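Local atomic coordinates of caspase Nc (Drosophila melanogaster, PDB entry 2FP3), a protein that acts as an initiator cysteine protease in the caspase cascade that carries out programmed cell death in the fly, including steroid-driven death during metamorphosis. Residues A[76-80]-A[134-138]; A[66-70]-A[82-86]; A[106-112]-A[149-155]. The protein carries 2 engineered substitutions. All blocks are in the same frame, centred on the assembly; numbering follows the deposited sequence.

Overall arrangement
All three contacts lie in the caspase domain and reach one mixed beta-sheet. Their centres are about 9 Å (contacts 1 and 2), 12 Å (1 and 3) and 15 Å (2 and 3) apart. Along the chain contact 2 closes before contact 3 opens, while contact 1 interlaces with both. Strands 62-68 and 130-139, used by contacts 2 and 1, are parallel neighbours. In segment 66-70, Met66, Asn68 and Met70 turn to helix 82-95; Val67 and Ile69 turn away from it and touch Val106 and Phe149 of contact 3. Contact 1 holds the probable catalytic histidine, which places these strand ends and the loops after them beside the active site.

Contact 1: A[76-80]-A[134-138]; sequences NRRRI and LMTHG
His137, probably the catalytic histidine of this caspase, projects its imidazole between Arg77 and Arg79. It stands near the C-terminal end of strand 130-139. The two arginines belong to the loop between strand 62-68 and helix 82-95. The ring NE2 donates to the backbone O of Arg77 at 3.1 Å, and the bond is nearly straight (168° at the hydrogen). Arg77 O lies in the ring plane and is met on a lone pair, which fixes the rotation of the imidazole. A backbone carbonyl paired with the catalytic histidine in this way is a feature of caspase active sites.

Both ring faces are covered. The Arg77 guanidinium lies flat over one, with centres 4.3 Å apart and planes at 10°. Its NH2 sits near the rim, 3.8 Å from His137 CG. A bend at chi3 (67°) folds the Arg77 chain back so that the guanidinium lies against the ring. Its NH1 makes a salt bridge to Glu148, which fixes the far end of the group.

Arg79 covers the opposite face with its aliphatic part. Its CD makes a CH-pi contact 4.0 Å from the ring centroid, and its CG packs at 3.3 Å from CE1. A bend about CG-CD (chi3) turns the guanidinium almost upright to the imidazole. It passes on to Met135, where NH2 is 3.7 Å from CB. NH1 bonds to Asn68 OD1, and the group has a cation-pi partner in Phe183. The two arginines thus bracket the ring in different ways, one by its flat end and one by its methylenes.

On the other side of the strand, Thr136 OG1 is hydrogen-bonded to Tyr72 OH and to Glu148 O.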
loop_
_atom_site.group_PDB
_atom_site.type_symbol
_atom_site.label_atom_id
_atom_site.label_comp_id
_atom_site.label_asym_id
_atom_site.label_seq_id
_atom_site.Cartn_x
_atom_site.Cartn_y
_atom_site.Cartn_z
ATOM N N ASN A 76 -5.410 22.517 -11.419
ATOM C CA ASN A 76 -6.474 22.783 -10.464
ATOM C C ASN A 76 -6.546 21.667 -9.429
ATOM O O ASN A 76 -6.516 21.921 -8.225
ATOM C CB ASN A 76 -7.816 22.901 -11.191
ATOM C CG ASN A 76 -8.978 23.120 -10.240
ATOM O OD1 ASN A 76 -9.287 22.265 -9.409
ATOM N ND2 ASN A 76 -9.628 24.272 -10.356
ATOM N N ARG A 77 -6.641 20.431 -9.908
ATOM C CA ARG A 77 -6.721 19.281 -9.018
ATOM C C ARG A 77 -5.332 18.838 -8.575
ATOM O O ARG A 77 -5.168 17.767 -7.990
ATOM C CB ARG A 77 -7.429 18.118 -9.716
ATOM C CG ARG A 77 -8.769 18.479 -10.330
ATOM C CD ARG A 77 -9.575 17.234 -10.652
ATOM N NE ARG A 77 -9.981 16.534 -9.436
ATOM C CZ ARG A 77 -10.724 15.431 -9.418
ATOM N NH1 ARG A 77 -11.144 14.896 -10.556
ATOM N NH2 ARG A 77 -11.050 14.868 -8.261
ATOM N N ARG A 78 -4.333 19.668 -8.858
ATOM C CA ARG A 78 -2.956 19.368 -8.491
ATOM C C ARG A 78 -2.837 19.034 -7.007
ATOM O O ARG A 78 -2.978 19.909 -6.156
ATOM C CB ARG A 78 -2.057 20.559 -8.817
ATOM C CG ARG A 78 -0.616 20.380 -8.378
ATOM C CD ARG A 78 0.203 21.622 -8.670
ATOM N NE ARG A 78 1.585 21.482 -8.222
ATOM C CZ ARG A 78 2.510 22.425 -8.360
ATOM N NH1 ARG A 78 2.202 23.579 -8.936
ATOM N NH2 ARG A 78 3.744 22.215 -7.925
ATOM N N ARG A 79 -2.571 17.766 -6.705
ATOM C CA ARG A 79 -2.426 17.317 -5.323
ATOM C C ARG A 79 -1.132 17.834 -4.703
ATOM O O ARG A 79 -0.113 17.145 -4.710
ATOM C CB ARG A 79 -2.445 15.787 -5.257
ATOM C CG ARG A 79 -3.813 15.161 -5.486
ATOM C CD ARG A 79 -3.730 13.638 -5.490
ATOM N NE ARG A 79 -2.998 13.135 -4.330
ATOM C CZ ARG A 79 -1.925 12.354 -4.410
ATOM N NH1 ARG A 79 -1.464 11.979 -5.594
ATOM N NH2 ARG A 79 -1.300 11.964 -3.306
ATOM N N ILE A 80 -1.179 19.050 -4.168
ATOM C CA ILE A 80 -0.008 19.651 -3.544
ATOM C C ILE A 80 0.242 19.016 -2.180
ATOM O O ILE A 80 -0.666 18.911 -1.357
ATOM C CB ILE A 80 -0.185 21.179 -3.383
ATOM C CG1 ILE A 80 -0.294 21.828 -4.767
ATOM C CG2 ILE A 80 0.988 21.765 -2.602
ATOM C CD1 ILE A 80 -0.425 23.336 -4.740
ATOM N N LEU A 134 -1.041 3.098 -4.484
ATOM C CA LEU A 134 -1.452 3.957 -5.581
ATOM C C LEU A 134 -2.126 5.176 -4.985
ATOM O O LEU A 134 -3.141 5.064 -4.298
ATOM C CB LEU A 134 -2.424 3.227 -6.511
ATOM C CG LEU A 134 -3.064 4.053 -7.634
ATOM C CD1 LEU A 134 -1.979 4.616 -8.548
ATOM C CD2 LEU A 134 -4.026 3.186 -8.426
ATOM N N MET A 135 -1.549 6.343 -5.235
ATOM C CA MET A 135 -2.106 7.581 -4.716
ATOM C C MET A 135 -2.569 8.472 -5.854
ATOM O O MET A 135 -1.759 8.997 -6.612
ATOM C CB MET A 135 -1.062 8.296 -3.861
ATOM C CG MET A 135 -0.680 7.485 -2.650
ATOM S SD MET A 135 0.787 8.062 -1.832
ATOM C CE MET A 135 2.051 7.573 -3.040
ATOM N N THR A 136 -3.885 8.621 -5.968
ATOM C CA THR A 136 -4.495 9.441 -7.007
ATOM C C THR A 136 -5.906 9.846 -6.568
ATOM O O THR A 136 -6.250 9.741 -5.395
ATOM C CB THR A 136 -4.591 8.656 -8.321
ATOM O OG1 THR A 136 -5.182 9.476 -9.338
ATOM C CG2 THR A 136 -5.442 7.420 -8.119
ATOM N N HIS A 137 -6.713 10.315 -7.513
ATOM C CA HIS A 137 -8.086 10.707 -7.223
ATOM C C HIS A 137 -9.009 9.542 -7.580
ATOM O O HIS A 137 -8.762 8.818 -8.547
ATOM C CB HIS A 137 -8.477 11.941 -8.040
ATOM C CG HIS A 137 -7.742 13.186 -7.650
ATOM N ND1 HIS A 137 -7.658 13.624 -6.346
ATOM C CD2 HIS A 137 -7.095 14.111 -8.398
ATOM C CE1 HIS A 137 -6.993 14.766 -6.308
ATOM N NE2 HIS A 137 -6.640 15.083 -7.540
ATOM N N GLY A 138 -10.069 9.365 -6.796
ATOM C CA GLY A 138 -11.007 8.284 -7.049
ATOM C C GLY A 138 -12.437 8.756 -7.234
ATOM O O GLY A 138 -12.883 9.699 -6.578
#

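Contact 2: A[66-70]-A[82-86]; sequences MVNIM and AEKDS
Strand 66-68 and segment 82-86 of helix 82-95 run antiparallel, at 171° between their N-to-C directions, with axes 9.3 Å apart at the closest. They are the first strand and the helix of a beta-alpha-beta unit, which strand 98-103 completes. Met66, Asn68 and Met70 alternate along the chain and all turn to the helix.

Asn68 carries the polar part. With CG opposite the backbone N (chi1 -157°), its amide reaches the helix between Ala82 and Ser86. ND2 uses both of its hydrogens there. One goes to Ser86 OG at 2.6 Å, nearly straight. The other goes to Ala82 O at 2.9 Å and is more bent. Both acceptors lie close to the amide plane, so the flat group is held against rotation. Ala82 O also accepts from Asp85 N. The two donors come to it from opposite faces of the carbonyl plane, and ND2 stands well above that plane. OD1 is satisfied by Arg79, so both ends of this buried amide have partners.

Two methionines flank the asparagine. Met66 bends at chi2 and chi3 and lays its thioether along Ser86: SD is 3.7 Å from Ser86 CA. Met70 brings CB to 4.2 Å from Ala82 CB. Its chi1 of 52° sets CG between the backbone N and the carbonyl carbon, and a later bend at chi3 turns the methyl to Glu83, whose chain it crosses at about a right angle.

Asp85 turns its carboxylate to helix 251-266, where OD2 bonds to Ser253 OG. At the Met70 end, CE stops 3.4 Å from Glu83 OE1.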
loop_
_atom_site.group_PDB
_atom_site.type_symbol
_atom_site.label_atom_id
_atom_site.label_comp_id
_atom_site.label_asym_id
_atom_site.label_seq_id
_atom_site.Cartn_x
_atom_site.Cartn_y
_atom_site.Cartn_z
ATOM N N MET A 66 5.219 1.921 -5.811
ATOM C CA MET A 66 4.605 3.166 -5.378
ATOM C C MET A 66 4.301 4.068 -6.559
ATOM O O MET A 66 5.202 4.463 -7.290
ATOM C CB MET A 66 5.515 3.913 -4.414
ATOM C CG MET A 66 4.750 4.848 -3.504
ATOM S SD MET A 66 5.623 6.357 -3.125
ATOM C CE MET A 66 6.964 5.753 -2.159
ATOM N N VAL A 67 3.028 4.391 -6.747
ATOM C CA VAL A 67 2.621 5.259 -7.842
ATOM C C VAL A 67 1.873 6.479 -7.288
ATOM O O VAL A 67 0.739 6.371 -6.829
ATOM C CB VAL A 67 1.725 4.492 -8.830
ATOM C CG1 VAL A 67 1.176 5.438 -9.884
ATOM C CG2 VAL A 67 2.518 3.364 -9.474
ATOM N N ASN A 68 2.528 7.635 -7.320
ATOM C CA ASN A 68 1.944 8.873 -6.816
ATOM C C ASN A 68 1.621 9.819 -7.980
ATOM O O ASN A 68 2.502 10.524 -8.479
ATOM C CB ASN A 68 2.927 9.553 -5.855
ATOM C CG ASN A 68 2.241 10.493 -4.876
ATOM O OD1 ASN A 68 1.068 10.832 -5.036
ATOM N ND2 ASN A 68 2.978 10.924 -3.856
ATOM N N ILE A 69 0.364 9.819 -8.416
ATOM C CA ILE A 69 -0.085 10.678 -9.514
ATOM C C ILE A 69 -0.483 12.035 -8.933
ATOM O O ILE A 69 -1.324 12.106 -8.036
ATOM C CB ILE A 69 -1.312 10.067 -10.224
ATOM C CG1 ILE A 69 -0.984 8.649 -10.695
ATOM C CG2 ILE A 69 -1.732 10.937 -11.395
ATOM C CD1 ILE A 69 -2.148 7.940 -11.348
ATOM N N MET A 70 0.102 13.115 -9.437
ATOM C CA MET A 70 -0.230 14.420 -8.886
ATOM C C MET A 70 -0.523 15.528 -9.883
ATOM O O MET A 70 -0.607 16.692 -9.505
ATOM C CB MET A 70 0.871 14.862 -7.927
ATOM C CG MET A 70 2.263 14.796 -8.512
ATOM S SD MET A 70 3.493 15.054 -7.232
ATOM C CE MET A 70 3.394 16.839 -7.042
ATOM N N ALA A 82 1.660 15.977 -2.082
ATOM C CA ALA A 82 1.750 14.560 -2.404
ATOM C C ALA A 82 3.174 14.027 -2.297
ATOM O O ALA A 82 3.393 12.929 -1.777
ATOM C CB ALA A 82 1.204 14.311 -3.806
ATOM N N GLU A 83 4.143 14.794 -2.791
ATOM C CA GLU A 83 5.534 14.361 -2.735
ATOM C C GLU A 83 5.950 14.068 -1.300
ATOM O O GLU A 83 6.854 13.270 -1.058
ATOM C CB GLU A 83 6.464 15.416 -3.347
ATOM C CG GLU A 83 6.419 16.784 -2.687
ATOM C CD GLU A 83 5.079 17.472 -2.855
ATOM O OE1 GLU A 83 4.611 17.603 -4.006
ATOM O OE2 GLU A 83 4.495 17.885 -1.832
ATOM N N LYS A 84 5.280 14.705 -0.349
ATOM C CA LYS A 84 5.591 14.489 1.057
ATOM C C LYS A 84 5.281 13.036 1.413
ATOM O O LYS A 84 5.943 12.435 2.263
ATOM C CB LYS A 84 4.760 15.432 1.936
ATOM C CG LYS A 84 5.394 15.778 3.283
ATOM C CD LYS A 84 5.560 14.568 4.196
ATOM C CE LYS A 84 6.119 14.983 5.552
ATOM N NZ LYS A 84 6.253 13.844 6.498
ATOM N N ASP A 85 4.269 12.474 0.757
ATOM C CA ASP A 85 3.887 11.093 1.006
ATOM C C ASP A 85 4.921 10.138 0.395
ATOM O O ASP A 85 5.338 9.158 1.019
ATOM C CB ASP A 85 2.492 10.812 0.430
ATOM C CG ASP A 85 1.407 11.673 1.070
ATOM O OD1 ASP A 85 1.463 11.892 2.296
ATOM O OD2 ASP A 85 0.489 12.120 0.348
ATOM N N SER A 86 5.336 10.431 -0.829
ATOM C CA SER A 86 6.321 9.610 -1.506
ATOM C C SER A 86 7.564 9.449 -0.640
ATOM O O SER A 86 8.119 8.354 -0.545
ATOM C CB SER A 86 6.706 10.251 -2.833
ATOM O OG SER A 86 5.567 10.432 -3.644
#

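Contact 3: A[106-112]-A[149-155]; sequences VNQDQFF and FRDGSVV. Engineered in segment 149-155: Arg150 (natural residue Cys).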
loop_
_atom_site.group_PDB
_atom_site.type_symbol
_atom_site.label_atom_id
_atom_site.label_comp_id
_atom_site.label_asym_id
_atom_site.label_seq_id
_atom_site.Cartn_x
_atom_site.Cartn_y
_atom_site.Cartn_z
ATOM N N VAL A 106 1.471 8.975 -14.439
ATOM C CA VAL A 106 1.401 7.966 -15.483
ATOM C C VAL A 106 -0.042 7.854 -15.935
ATOM O O VAL A 106 -0.962 8.167 -15.178
ATOM C CB VAL A 106 1.900 6.570 -14.997
ATOM C CG1 VAL A 106 3.380 6.624 -14.690
ATOM C CG2 VAL A 106 1.126 6.125 -13.777
ATOM N N ASN A 107 -0.234 7.422 -17.175
ATOM C CA ASN A 107 -1.569 7.268 -17.735
ATOM C C ASN A 107 -2.064 5.839 -17.568
ATOM O O ASN A 107 -1.300 4.941 -17.230
ATOM C CB ASN A 107 -1.563 7.638 -19.220
ATOM C CG ASN A 107 -0.619 6.776 -20.031
ATOM O OD1 ASN A 107 -0.768 5.557 -20.095
ATOM N ND2 ASN A 107 0.366 7.409 -20.656
ATOM N N GLN A 108 -3.350 5.639 -17.815
ATOM C CA GLN A 108 -3.957 4.328 -17.689
ATOM C C GLN A 108 -3.125 3.250 -18.373
ATOM O O GLN A 108 -2.933 2.160 -17.830
ATOM C CB GLN A 108 -5.357 4.346 -18.294
ATOM C CG GLN A 108 -6.098 3.039 -18.163
ATOM C CD GLN A 108 -7.522 3.136 -18.658
ATOM O OE1 GLN A 108 -8.235 4.093 -18.348
ATOM N NE2 GLN A 108 -7.952 2.138 -19.420
ATOM N N ASP A 109 -2.628 3.559 -19.562
ATOM C CA ASP A 109 -1.842 2.603 -20.323
ATOM C C ASP A 109 -0.478 2.326 -19.699
ATOM O O ASP A 109 -0.048 1.181 -19.627
ATOM C CB ASP A 109 -1.665 3.097 -21.758
ATOM C CG ASP A 109 -1.091 2.035 -22.669
ATOM O OD1 ASP A 109 -1.727 0.968 -22.801
ATOM O OD2 ASP A 109 -0.007 2.264 -23.248
ATOM N N GLN A 110 0.210 3.369 -19.256
ATOM C CA GLN A 110 1.521 3.190 -18.648
ATOM C C GLN A 110 1.394 2.429 -17.332
ATOM O O GLN A 110 2.172 1.517 -17.045
ATOM C CB GLN A 110 2.170 4.545 -18.389
ATOM C CG GLN A 110 2.423 5.367 -19.635
ATOM C CD GLN A 110 3.050 6.712 -19.315
ATOM O OE1 GLN A 110 2.512 7.487 -18.522
ATOM N NE2 GLN A 110 4.193 6.996 -19.934
ATOM N N PHE A 111 0.396 2.803 -16.540
ATOM C CA PHE A 111 0.177 2.169 -15.252
ATOM C C PHE A 111 0.126 0.658 -15.323
ATOM O O PHE A 111 0.842 -0.021 -14.596
ATOM C CB PHE A 111 -1.117 2.658 -14.606
ATOM C CG PHE A 111 -1.407 1.988 -13.300
ATOM C CD1 PHE A 111 -0.616 2.247 -12.189
ATOM C CD2 PHE A 111 -2.390 1.022 -13.209
ATOM C CE1 PHE A 111 -0.791 1.546 -11.015
ATOM C CE2 PHE A 111 -2.574 0.313 -12.037
ATOM C CZ PHE A 111 -1.771 0.575 -10.934
ATOM N N PHE A 112 -0.738 0.134 -16.186
ATOM C CA PHE A 112 -0.886 -1.308 -16.332
ATOM C C PHE A 112 0.330 -1.990 -16.938
ATOM O O PHE A 112 0.487 -3.204 -16.815
ATOM C CB PHE A 112 -2.127 -1.643 -17.162
ATOM C CG PHE A 112 -3.411 -1.494 -16.408
ATOM C CD1 PHE A 112 -4.163 -0.329 -16.508
ATOM C CD2 PHE A 112 -3.851 -2.507 -15.559
ATOM C CE1 PHE A 112 -5.341 -0.172 -15.771
ATOM C CE2 PHE A 112 -5.024 -2.362 -14.819
ATOM C CZ PHE A 112 -5.770 -1.191 -14.924
ATOM N N PHE A 149 -5.974 8.886 -13.695
ATOM C CA PHE A 149 -4.552 8.911 -14.003
ATOM C C PHE A 149 -4.200 10.289 -14.568
ATOM O O PHE A 149 -5.067 11.155 -14.681
ATOM C CB PHE A 149 -4.189 7.810 -15.008
ATOM C CG PHE A 149 -4.382 6.415 -14.476
ATOM C CD1 PHE A 149 -5.566 5.720 -14.708
ATOM C CD2 PHE A 149 -3.392 5.809 -13.709
ATOM C CE1 PHE A 149 -5.761 4.447 -14.184
ATOM C CE2 PHE A 149 -3.581 4.536 -13.179
ATOM C CZ PHE A 149 -4.767 3.854 -13.416
ATOM N N ARG A 150 -2.928 10.482 -14.911
ATOM C CA ARG A 150 -2.428 11.743 -15.463
ATOM C C ARG A 150 -3.272 12.288 -16.620
ATOM O O ARG A 150 -3.646 13.460 -16.635
ATOM C CB ARG A 150 -0.987 11.549 -15.944
ATOM C CG ARG A 150 -0.405 12.736 -16.691
ATOM C CD ARG A 150 0.247 12.284 -17.980
ATOM N NE ARG A 150 1.168 13.288 -18.502
ATOM C CZ ARG A 150 1.964 13.098 -19.551
ATOM N NH1 ARG A 150 1.956 11.939 -20.201
ATOM N NH2 ARG A 150 2.781 14.066 -19.942
ATOM N N ASP A 151 -3.558 11.426 -17.588
ATOM C CA ASP A 151 -4.337 11.798 -18.759
ATOM C C ASP A 151 -5.818 12.008 -18.445
ATOM O O ASP A 151 -6.629 12.203 -19.346
ATOM C CB ASP A 151 -4.177 10.723 -19.841
ATOM C CG ASP A 151 -4.651 9.357 -19.382
ATOM O OD1 ASP A 151 -4.482 8.374 -20.144
ATOM O OD2 ASP A 151 -5.197 9.269 -18.260
ATOM N N GLY A 152 -6.168 11.967 -17.165
ATOM C CA GLY A 152 -7.554 12.157 -16.783
ATOM C C GLY A 152 -8.423 10.927 -16.984
ATOM O O GLY A 152 -9.562 10.898 -16.524
ATOM N N SER A 153 -7.897 9.910 -17.662
ATOM C CA SER A 153 -8.655 8.685 -17.904
ATOM C C SER A 153 -9.002 7.954 -16.599
ATOM O O SER A 153 -8.420 8.223 -15.550
ATOM C CB SER A 153 -7.872 7.755 -18.829
ATOM O OG SER A 153 -6.640 7.372 -18.246
ATOM N N VAL A 154 -9.948 7.023 -16.679
ATOM C CA VAL A 154 -10.387 6.272 -15.510
ATOM C C VAL A 154 -10.457 4.764 -15.750
ATOM O O VAL A 154 -10.526 4.310 -16.893
ATOM C CB VAL A 154 -11.769 6.758 -15.046
ATOM C CG1 VAL A 154 -11.701 8.228 -14.669
ATOM C CG2 VAL A 154 -12.782 6.544 -16.143
ATOM N N VAL A 155 -10.447 3.999 -14.660
ATOM C CA VAL A 155 -10.497 2.540 -14.728
ATOM C C VAL A 155 -11.228 1.982 -13.514
ATOM O O VAL A 155 -11.212 2.592 -12.443
ATOM C CB VAL A 155 -9.080 1.926 -14.709
ATOM C CG1 VAL A 155 -9.156 0.433 -14.968
ATOM C CG2 VAL A 155 -8.200 2.605 -15.723
#
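Phe149 packs its ring against the start of helix 108-119, and this is the tight part of the contact. Gln108 CA stands over one ring face in a CH-pi contact, 3.9 Å from the centroid. Phe111 meets the same ring obliquely, with centroids 5.2 Å apart and planes at 38°; its CG comes to 3.4 Å from Phe149 CE2. Phe111 holds its ring there with CG opposite the backbone N (chi1 178°). Beside the ring, Arg150 N donates to Val106 O at 3.0 Å. Further along, Val155 CG1 touches the edge of the Phe112 ring, 3.8 Å from CZ.

The turn side is looser and more polar. Residues 149-152 form a type I beta turn, and Asp151 OD2 accepts from Ser153 N in an Asx turn. Asp151 meets the helix start mainly through OD1, 3.1 Å from Asn107 CB. The engineered Arg150 rests its CB on Val106 O, while the residue as a whole is exposed. Asn107 caps the helix: it forms a capping box with Gln110, in which Asn107 N donates to Gln110 OE1 and Gln110 N to Asn107 OD1.

The turn links strands 146-148 and 154-156, an antiparallel hairpin at the border of the caspase sheet. Val106 and Phe111 lean on Val67 of strand 62-68, Phe149 also touches Ile69, and Phe112 reaches Lys159 and Ile160 of helix 157-162. The contact therefore joins the hairpin to the helix that follows strand 98-103.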